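Local structure of o-succinylbenzoate synthase (Synechococcus elongatus, 2OZT) at residues 42-47 and 314-319; 72-77 and 93-98; 87-92 and 277-282. The protein catalyses the dehydration of 2-succinyl-6-hydroxy-2,4-cyclohexadiene-1-carboxylate to 2-succinylbenzoate with a divalent metal ion, a step toward phylloquinone. One frame throughout, in Å; residues are numbered along the deposited sequence.

Contact 1: 42-47 and 314-319; sequences VGYGEI and AYERLW
Y315 is the first residue of helix 314-319 to meet the strand, and what it meets is Y44. Its CB lies over one face of the Y44 ring as a CH-pi contact, 3.7 Å from CB to the ring centroid. The nearest ring carbon, Y44 CE2, is 3.4 Å from Y315 CB, so the methylene sits off centre, toward the rim. The two side chains point opposite ways; the ring planes are 26° apart and displaced until there is little overlap, and the closest approach of ring to ring is Y44 CD2 to Y315 CD2 at 3.5 Å. Y44 keeps CG beside its backbone N (chi1 -62°), which sends the ring from the strand to the helix.

This is where the end of the chain returns to the N-terminal capping domain of the enolase-superfamily fold: strand 42-47 is an outermost strand of the antiparallel sheet, and helix 312-320 lies against it after the chain has passed through the barrel.

E316 comes next, bending at chi2 (-79°) to bring its carboxylate to the edge of the Y44 ring. Y44 OH donates to E316 OE1, but the 2.5 Å between these two oxygens is suspiciously short and the place of the hydroxyl is uncertain. The other oxygen, E316 OE2, forms a salt bridge with R34 of the neighbouring strand 23-36. One turn beyond Y315, W319 CB closes on Y44 CE1 at 3.9 Å, while the W319 indole makes cation-pi contacts with R8 and R34.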
loop_
_atom_site.group_PDB
_atom_site.type_symbol
_atom_site.label_atom_id
_atom_site.label_comp_id
_atom_site.label_asym_id
_atom_site.label_seq_id
_atom_site.Cartn_x
_atom_site.Cartn_y
_atom_site.Cartn_z
ATOM N N VAL A 42 25.364 5.089 -9.294
ATOM C CA VAL A 42 24.104 5.862 -9.310
ATOM C C VAL A 42 23.058 5.126 -8.486
ATOM O O VAL A 42 23.064 3.901 -8.419
ATOM C CB VAL A 42 23.603 6.056 -10.727
ATOM C CG1 VAL A 42 22.236 6.747 -10.743
ATOM C CG2 VAL A 42 24.539 6.957 -11.499
ATOM N N GLY A 43 22.190 5.891 -7.823
ATOM C CA GLY A 43 21.036 5.271 -7.128
ATOM C C GLY A 43 19.815 6.104 -7.474
ATOM O O GLY A 43 19.932 7.240 -7.949
ATOM N N TYR A 44 18.641 5.502 -7.252
ATOM C CA TYR A 44 17.358 6.174 -7.602
ATOM C C TYR A 44 16.321 5.951 -6.526
ATOM O O TYR A 44 16.321 4.918 -5.886
ATOM C CB TYR A 44 16.779 5.651 -8.924
ATOM C CG TYR A 44 17.633 5.878 -10.148
ATOM C CD1 TYR A 44 17.408 6.955 -11.012
ATOM C CD2 TYR A 44 18.663 4.989 -10.437
ATOM C CE1 TYR A 44 18.231 7.110 -12.149
ATOM C CE2 TYR A 44 19.447 5.136 -11.542
ATOM C CZ TYR A 44 19.235 6.180 -12.379
ATOM O OH TYR A 44 20.103 6.251 -13.466
ATOM N N GLY A 45 15.419 6.924 -6.373
ATOM C CA GLY A 45 14.323 6.787 -5.395
ATOM C C GLY A 45 13.130 7.525 -5.970
ATOM O O GLY A 45 13.213 8.281 -6.947
ATOM N N GLU A 46 11.994 7.262 -5.331
ATOM C CA GLU A 46 10.729 7.875 -5.756
ATOM C C GLU A 46 9.946 8.359 -4.549
ATOM O O GLU A 46 9.767 7.623 -3.574
ATOM C CB GLU A 46 9.926 6.850 -6.541
ATOM C CG GLU A 46 8.518 7.336 -6.936
ATOM C CD GLU A 46 7.771 6.348 -7.835
ATOM O OE1 GLU A 46 8.326 5.311 -8.305
ATOM O OE2 GLU A 46 6.529 6.615 -8.043
ATOM N N ILE A 47 9.450 9.600 -4.650
ATOM C CA ILE A 47 8.592 10.236 -3.627
ATOM C C ILE A 47 7.227 10.484 -4.259
ATOM O O ILE A 47 7.088 11.302 -5.175
ATOM C CB ILE A 47 9.168 11.608 -3.225
ATOM C CG1 ILE A 47 10.620 11.433 -2.716
ATOM C CG2 ILE A 47 8.332 12.344 -2.213
ATOM C CD1 ILE A 47 11.365 12.758 -2.466
ATOM N N ALA A 314 17.696 0.363 -17.403
ATOM C CA ALA A 314 16.249 0.592 -17.329
ATOM C C ALA A 314 15.924 1.798 -16.445
ATOM O O ALA A 314 15.005 2.575 -16.762
ATOM C CB ALA A 314 15.516 -0.635 -16.810
ATOM N N TYR A 315 16.666 1.958 -15.349
ATOM C CA TYR A 315 16.512 3.146 -14.513
ATOM C C TYR A 315 16.924 4.377 -15.304
ATOM O O TYR A 315 16.237 5.403 -15.267
ATOM C CB TYR A 315 17.387 3.080 -13.265
ATOM C CG TYR A 315 16.865 2.158 -12.173
ATOM C CD1 TYR A 315 17.152 0.799 -12.181
ATOM C CD2 TYR A 315 16.156 2.670 -11.099
ATOM C CE1 TYR A 315 16.703 -0.052 -11.174
ATOM C CE2 TYR A 315 15.701 1.836 -10.077
ATOM C CZ TYR A 315 15.970 0.474 -10.119
ATOM O OH TYR A 315 15.534 -0.372 -9.107
ATOM N N GLU A 316 18.075 4.282 -15.977
ATOM C CA GLU A 316 18.581 5.424 -16.741
ATOM C C GLU A 316 17.622 5.847 -17.852
ATOM O O GLU A 316 17.430 7.050 -18.053
ATOM C CB GLU A 316 19.982 5.159 -17.288
ATOM C CG GLU A 316 21.091 5.248 -16.208
ATOM C CD GLU A 316 21.522 6.694 -15.826
ATOM O OE1 GLU A 316 20.668 7.586 -15.504
ATOM O OE2 GLU A 316 22.756 6.935 -15.821
ATOM N N ARG A 317 17.008 4.887 -18.547
ATOM C CA ARG A 317 15.975 5.184 -19.564
ATOM C C ARG A 317 14.796 5.937 -18.961
ATOM O O ARG A 317 14.300 6.909 -19.550
ATOM C CB ARG A 317 15.450 3.912 -20.237
ATOM C CG ARG A 317 16.390 3.253 -21.267
ATOM C CD ARG A 317 15.674 2.135 -22.045
ATOM N NE ARG A 317 16.229 0.802 -21.771
ATOM C CZ ARG A 317 15.626 -0.167 -21.081
ATOM N NH1 ARG A 317 16.252 -1.327 -20.906
ATOM N NH2 ARG A 317 14.414 0.008 -20.554
ATOM N N LEU A 318 14.347 5.492 -17.782
ATOM C CA LEU A 318 13.180 6.082 -17.138
ATOM C C LEU A 318 13.523 7.530 -16.816
ATOM O O LEU A 318 12.759 8.444 -17.127
ATOM C CB LEU A 318 12.834 5.300 -15.858
ATOM C CG LEU A 318 11.477 5.481 -15.191
ATOM C CD1 LEU A 318 10.312 5.226 -16.167
ATOM C CD2 LEU A 318 11.367 4.501 -14.064
ATOM N N TRP A 319 14.701 7.736 -16.232
ATOM C CA TRP A 319 15.160 9.067 -15.859
ATOM C C TRP A 319 15.292 9.983 -17.087
ATOM O O TRP A 319 14.834 11.127 -17.056
ATOM C CB TRP A 319 16.498 8.962 -15.107
ATOM C CG TRP A 319 17.111 10.285 -14.745
ATOM C CD1 TRP A 319 18.142 10.929 -15.406
ATOM C CD2 TRP A 319 16.765 11.123 -13.649
ATOM N NE1 TRP A 319 18.419 12.120 -14.796
ATOM C CE2 TRP A 319 17.595 12.268 -13.709
ATOM C CE3 TRP A 319 15.806 11.032 -12.611
ATOM C CZ2 TRP A 319 17.523 13.303 -12.776
ATOM C CZ3 TRP A 319 15.748 12.064 -11.687
ATOM C CH2 TRP A 319 16.616 13.169 -11.763
#

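Contact 2: 72-77 and 93-98; sequences LTPEIM and TAWQSV
W95 reaches out from helix 85-97 and lays its indole against L72, T73, P74 and M77, the residues leading into the short helix 74-77 and its first turn. The contact lies wholly within the alpha+beta capping domain of the enolase-superfamily fold, and its centre is a Met-aromatic contact with M77, which is selenomethionine in this crystal. Packing is tightest here. M77 CE sits over one face of the indole, 3.4 Å from W95 CD2, as a CH-pi contact aimed at the five-membered ring. The selenium stands obliquely, with SE 4.8 Å from the centroid of the six-membered ring of W95. A turn at the end of M77 (chi3 -56°) folds the methyl onto the ring.

The far rim of the indole completes the close side: the backbone O of L72 lies near the ring plane, 3.5 Å from W95 CZ3, and L72 CB also packs against W95 CZ3. Farther in, L35 of strand 23-36 touches both L72 and W95. Toward solvent the fit slackens. Exposed P74 crosses the indole at about a right angle, bringing CD to 3.7 Å from W95 CZ2, and T73 offers little more than its CA.

Without the indole, as with an alanine at W95, the M77 methyl would probably lose the ring face it rests on, and a gap would open between the helices. T73 caps the N-terminus of helix 74-77 instead: its OG1 accepts from I76 N at 3.0 Å, nearly straight at 165°.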
loop_
_atom_site.group_PDB
_atom_site.type_symbol
_atom_site.label_atom_id
_atom_site.label_comp_id
_atom_site.label_asym_id
_atom_site.label_seq_id
_atom_site.Cartn_x
_atom_site.Cartn_y
_atom_site.Cartn_z
ATOM N N LEU A 72 24.390 15.264 -0.369
ATOM C CA LEU A 72 23.670 14.550 0.671
ATOM C C LEU A 72 24.602 13.736 1.566
ATOM O O LEU A 72 25.584 13.152 1.098
ATOM C CB LEU A 72 22.630 13.594 0.056
ATOM C CG LEU A 72 21.434 14.171 -0.702
ATOM C CD1 LEU A 72 20.706 13.031 -1.420
ATOM C CD2 LEU A 72 20.495 14.908 0.242
ATOM N N THR A 73 24.229 13.670 2.834
ATOM C CA THR A 73 24.875 12.808 3.831
ATOM C C THR A 73 23.737 12.260 4.671
ATOM O O THR A 73 22.659 12.827 4.647
ATOM C CB THR A 73 25.785 13.641 4.776
ATOM O OG1 THR A 73 24.988 14.618 5.454
ATOM C CG2 THR A 73 26.911 14.335 4.003
ATOM N N PRO A 74 23.970 11.181 5.450
ATOM C CA PRO A 74 22.982 10.677 6.421
ATOM C C PRO A 74 22.467 11.733 7.399
ATOM O O PRO A 74 21.256 11.775 7.696
ATOM C CB PRO A 74 23.754 9.564 7.151
ATOM C CG PRO A 74 24.728 9.089 6.118
ATOM C CD PRO A 74 25.163 10.315 5.392
ATOM N N GLU A 75 23.358 12.594 7.884
ATOM C CA GLU A 75 22.941 13.666 8.784
ATOM C C GLU A 75 22.018 14.696 8.091
ATOM O O GLU A 75 21.008 15.124 8.671
ATOM C CB GLU A 75 24.153 14.325 9.466
ATOM C CG GLU A 75 25.307 14.727 8.547
ATOM C CD GLU A 75 26.434 13.674 8.372
ATOM O OE1 GLU A 75 26.154 12.453 8.225
ATOM O OE2 GLU A 75 27.625 14.097 8.338
ATOM N N ILE A 76 22.326 15.053 6.843
ATOM C CA ILE A 76 21.404 15.904 6.060
ATOM C C ILE A 76 20.038 15.204 5.872
ATOM O O ILE A 76 18.970 15.814 6.074
ATOM C CB ILE A 76 22.038 16.335 4.722
ATOM C CG1 ILE A 76 23.105 17.420 4.988
ATOM C CG2 ILE A 76 20.966 16.840 3.709
ATOM C CD1 ILE A 76 24.021 17.667 3.837
HETATM N N MSE A 77 20.055 13.925 5.535
HETATM C CA MSE A 77 18.781 13.212 5.351
HETATM C C MSE A 77 17.983 13.051 6.640
HETATM O O MSE A 77 16.753 12.982 6.608
HETATM C CB MSE A 77 18.976 11.891 4.623
HETATM C CG MSE A 77 19.327 12.114 3.155
HETATM SE SE MSE A 77 19.635 10.469 2.236
HETATM C CE MSE A 77 21.036 9.761 3.407
ATOM N N THR A 93 15.556 5.105 0.366
ATOM C CA THR A 93 15.704 4.063 -0.655
ATOM C C THR A 93 16.707 4.460 -1.757
ATOM O O THR A 93 17.458 3.614 -2.250
ATOM C CB THR A 93 14.322 3.591 -1.220
ATOM O OG1 THR A 93 13.639 4.702 -1.797
ATOM C CG2 THR A 93 13.414 2.949 -0.107
ATOM N N ALA A 94 16.704 5.728 -2.138
ATOM C CA ALA A 94 17.675 6.184 -3.113
ATOM C C ALA A 94 19.076 5.980 -2.545
ATOM O O ALA A 94 19.943 5.458 -3.256
ATOM C CB ALA A 94 17.432 7.664 -3.436
ATOM N N TRP A 95 19.301 6.426 -1.323
ATOM C CA TRP A 95 20.665 6.321 -0.714
ATOM C C TRP A 95 21.099 4.861 -0.696
ATOM O O TRP A 95 22.224 4.520 -1.072
ATOM C CB TRP A 95 20.629 6.851 0.706
ATOM C CG TRP A 95 21.989 6.942 1.366
ATOM C CD1 TRP A 95 22.540 6.049 2.236
ATOM C CD2 TRP A 95 22.925 8.011 1.233
ATOM N NE1 TRP A 95 23.785 6.491 2.642
ATOM C CE2 TRP A 95 24.047 7.686 2.032
ATOM C CE3 TRP A 95 22.937 9.208 0.503
ATOM C CZ2 TRP A 95 25.166 8.528 2.131
ATOM C CZ3 TRP A 95 24.081 10.056 0.606
ATOM C CH2 TRP A 95 25.167 9.691 1.411
ATOM N N GLN A 96 20.200 3.992 -0.270
ATOM C CA GLN A 96 20.584 2.591 -0.098
ATOM C C GLN A 96 20.852 1.922 -1.432
ATOM O O GLN A 96 21.632 0.949 -1.495
ATOM C CB GLN A 96 19.508 1.864 0.698
ATOM C CG GLN A 96 19.459 2.285 2.188
ATOM C CD GLN A 96 20.799 2.115 2.951
ATOM O OE1 GLN A 96 21.537 1.155 2.733
ATOM N NE2 GLN A 96 21.097 3.048 3.845
ATOM N N SER A 97 20.259 2.429 -2.514
ATOM C CA SER A 97 20.459 1.849 -3.844
ATOM C C SER A 97 21.789 2.181 -4.530
ATOM O O SER A 97 22.110 1.515 -5.503
ATOM C CB SER A 97 19.308 2.215 -4.805
ATOM O OG SER A 97 19.392 3.593 -5.233
ATOM N N VAL A 98 22.492 3.210 -4.054
ATOM C CA VAL A 98 23.706 3.679 -4.757
ATOM C C VAL A 98 24.722 2.541 -4.810
ATOM O O VAL A 98 25.176 2.064 -3.761
ATOM C CB VAL A 98 24.321 4.918 -4.106
ATOM C CG1 VAL A 98 25.670 5.306 -4.778
ATOM C CG2 VAL A 98 23.366 6.139 -4.196
#

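Contact 3: 87-92 and 277-282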
loop_
_atom_site.group_PDB
_atom_site.type_symbol
_atom_site.label_atom_id
_atom_site.label_comp_id
_atom_site.label_asym_id
_atom_site.label_seq_id
_atom_site.Cartn_x
_atom_site.Cartn_y
_atom_site.Cartn_z
ATOM N N ALA A 87 8.725 11.450 1.383
ATOM C CA ALA A 87 10.087 11.970 1.140
ATOM C C ALA A 87 11.134 11.161 1.900
ATOM O O ALA A 87 12.191 10.850 1.324
ATOM C CB ALA A 87 10.156 13.447 1.517
ATOM N N GLN A 88 10.865 10.825 3.165
ATOM C CA GLN A 88 11.752 9.936 3.922
ATOM C C GLN A 88 11.973 8.618 3.171
ATOM O O GLN A 88 13.112 8.132 3.043
ATOM C CB GLN A 88 11.234 9.653 5.324
ATOM C CG GLN A 88 11.071 10.867 6.251
ATOM C CD GLN A 88 10.472 10.448 7.600
ATOM O OE1 GLN A 88 9.383 9.838 7.671
ATOM N NE2 GLN A 88 11.153 10.826 8.680
ATOM N N PHE A 89 10.910 8.010 2.663
ATOM C CA PHE A 89 11.051 6.761 1.908
ATOM C C PHE A 89 11.892 6.977 0.664
ATOM O O PHE A 89 12.830 6.201 0.370
ATOM C CB PHE A 89 9.655 6.242 1.492
ATOM C CG PHE A 89 9.684 5.179 0.425
ATOM C CD1 PHE A 89 9.834 3.843 0.741
ATOM C CD2 PHE A 89 9.592 5.518 -0.937
ATOM C CE1 PHE A 89 9.821 2.853 -0.226
ATOM C CE2 PHE A 89 9.602 4.527 -1.929
ATOM C CZ PHE A 89 9.716 3.189 -1.583
ATOM N N GLY A 90 11.590 8.049 -0.072
ATOM C CA GLY A 90 12.334 8.262 -1.320
ATOM C C GLY A 90 13.827 8.466 -1.118
ATOM O O GLY A 90 14.629 7.825 -1.827
ATOM N N PHE A 91 14.171 9.325 -0.162
ATOM C CA PHE A 91 15.603 9.567 0.065
ATOM C C PHE A 91 16.281 8.346 0.653
ATOM O O PHE A 91 17.388 8.030 0.250
ATOM C CB PHE A 91 15.795 10.784 0.925
ATOM C CG PHE A 91 15.719 12.076 0.141
ATOM C CD1 PHE A 91 16.854 12.497 -0.599
ATOM C CD2 PHE A 91 14.521 12.809 0.056
ATOM C CE1 PHE A 91 16.816 13.689 -1.343
ATOM C CE2 PHE A 91 14.457 13.973 -0.702
ATOM C CZ PHE A 91 15.608 14.407 -1.386
ATOM N N ALA A 92 15.651 7.657 1.585
ATOM C CA ALA A 92 16.290 6.497 2.211
ATOM C C ALA A 92 16.539 5.392 1.208
ATOM O O ALA A 92 17.638 4.799 1.138
ATOM C CB ALA A 92 15.451 5.995 3.390
ATOM N N ALA A 277 7.653 2.368 -11.028
ATOM C CA ALA A 277 8.566 1.234 -10.988
ATOM C C ALA A 277 9.772 1.437 -10.066
ATOM O O ALA A 277 10.280 0.459 -9.487
ATOM C CB ALA A 277 9.054 0.941 -12.403
ATOM N N ILE A 278 10.226 2.667 -9.901
ATOM C CA ILE A 278 11.359 2.895 -8.995
ATOM C C ILE A 278 10.948 2.536 -7.555
ATOM O O ILE A 278 11.580 1.734 -6.898
ATOM C CB ILE A 278 11.917 4.304 -9.129
ATOM C CG1 ILE A 278 12.594 4.398 -10.502
ATOM C CG2 ILE A 278 12.872 4.618 -7.984
ATOM C CD1 ILE A 278 13.097 5.856 -10.848
ATOM N N ALA A 279 9.812 3.082 -7.108
ATOM C CA ALA A 279 9.326 2.780 -5.755
ATOM C C ALA A 279 8.950 1.320 -5.617
ATOM O O ALA A 279 9.263 0.700 -4.618
ATOM C CB ALA A 279 8.069 3.647 -5.476
ATOM N N ARG A 280 8.235 0.775 -6.607
ATOM C CA ARG A 280 7.799 -0.652 -6.478
ATOM C C ARG A 280 9.022 -1.570 -6.383
ATOM O O ARG A 280 9.018 -2.489 -5.570
ATOM C CB ARG A 280 6.911 -1.113 -7.642
ATOM C CG ARG A 280 5.590 -0.453 -7.609
ATOM C CD ARG A 280 4.451 -1.201 -8.323
ATOM N NE ARG A 280 3.449 -0.179 -8.614
ATOM C CZ ARG A 280 2.437 -0.276 -9.476
ATOM N NH1 ARG A 280 2.214 -1.418 -10.153
ATOM N NH2 ARG A 280 1.643 0.776 -9.640
ATOM N N THR A 281 10.053 -1.314 -7.197
ATOM C CA THR A 281 11.227 -2.179 -7.164
ATOM C C THR A 281 11.945 -2.041 -5.829
ATOM O O THR A 281 12.386 -3.045 -5.260
ATOM C CB THR A 281 12.181 -1.891 -8.333
ATOM O OG1 THR A 281 11.450 -1.950 -9.554
ATOM C CG2 THR A 281 13.260 -2.993 -8.408
ATOM N N ALA A 282 12.026 -0.828 -5.303
ATOM C CA ALA A 282 12.573 -0.610 -3.984
ATOM C C ALA A 282 11.809 -1.384 -2.907
ATOM O O ALA A 282 12.406 -1.916 -1.964
ATOM C CB ALA A 282 12.553 0.863 -3.641
#
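The carbonyl oxygen A277 O is gripped twice, from opposite faces of its plane: by T281 N in the usual helical bond, and by the hydroxyl T281 OG1 at 2.7 Å. The hydroxyl comes in 24° out of the carbonyl plane. Both bonds tie the first turn of helix 277-290 together, and T281 OG1 is also hydrogen-bonded to L309 N, which fixes the helix to the chain that follows it. One turn of this barrel-side helix faces helix 85-97 of the capping domain, so the contact bridges the two domains of the enolase-superfamily fold.

It does so through a single aromatic side chain. F89 holds its CG anti to the backbone N (chi1 165°), extending the ring across to the small residues A279 and A282. These two offer short methyl side chains, and A279 O lies at the ring edge, in its plane, 4.0 Å from F89 CZ. The ring-to-methyl contacts are apolar and the buried area is small, 101 Å² over both sides, though all three touching residues are buried. The F89 side chain comes within reach of the active-site region, where K245 is predicted to be the proton acceptor.

The methyls meet different ring atoms: A279 CB packs on F89 CE2 at 4.0 Å, and A282 CB approaches F89 CZ obliquely at 4.2 Å.

In the fold
Helix 85-97 serves contacts 2 and 3, whose centres are about 11 Å apart: W95 looks outward within the capping domain, F89 toward the barrel. Strand 42-47 of contact 1 runs beside both. Y44 N and S97 OG, 2.9 Å apart, probably hydrogen-bond and join contact 1 to contact 2. E46 OE1 lies 2.9 Å from A279 N, a probable bond to the start of helix 277-290 that joins contact 1 to contact 3, about 10 Å away between centres. Contacts 1 and 2 lie away from the sodium site at D167, D221 and E222; contact 3 is the one nearer the catalytic residues, its F89 side chain about 9 Å from that of K245.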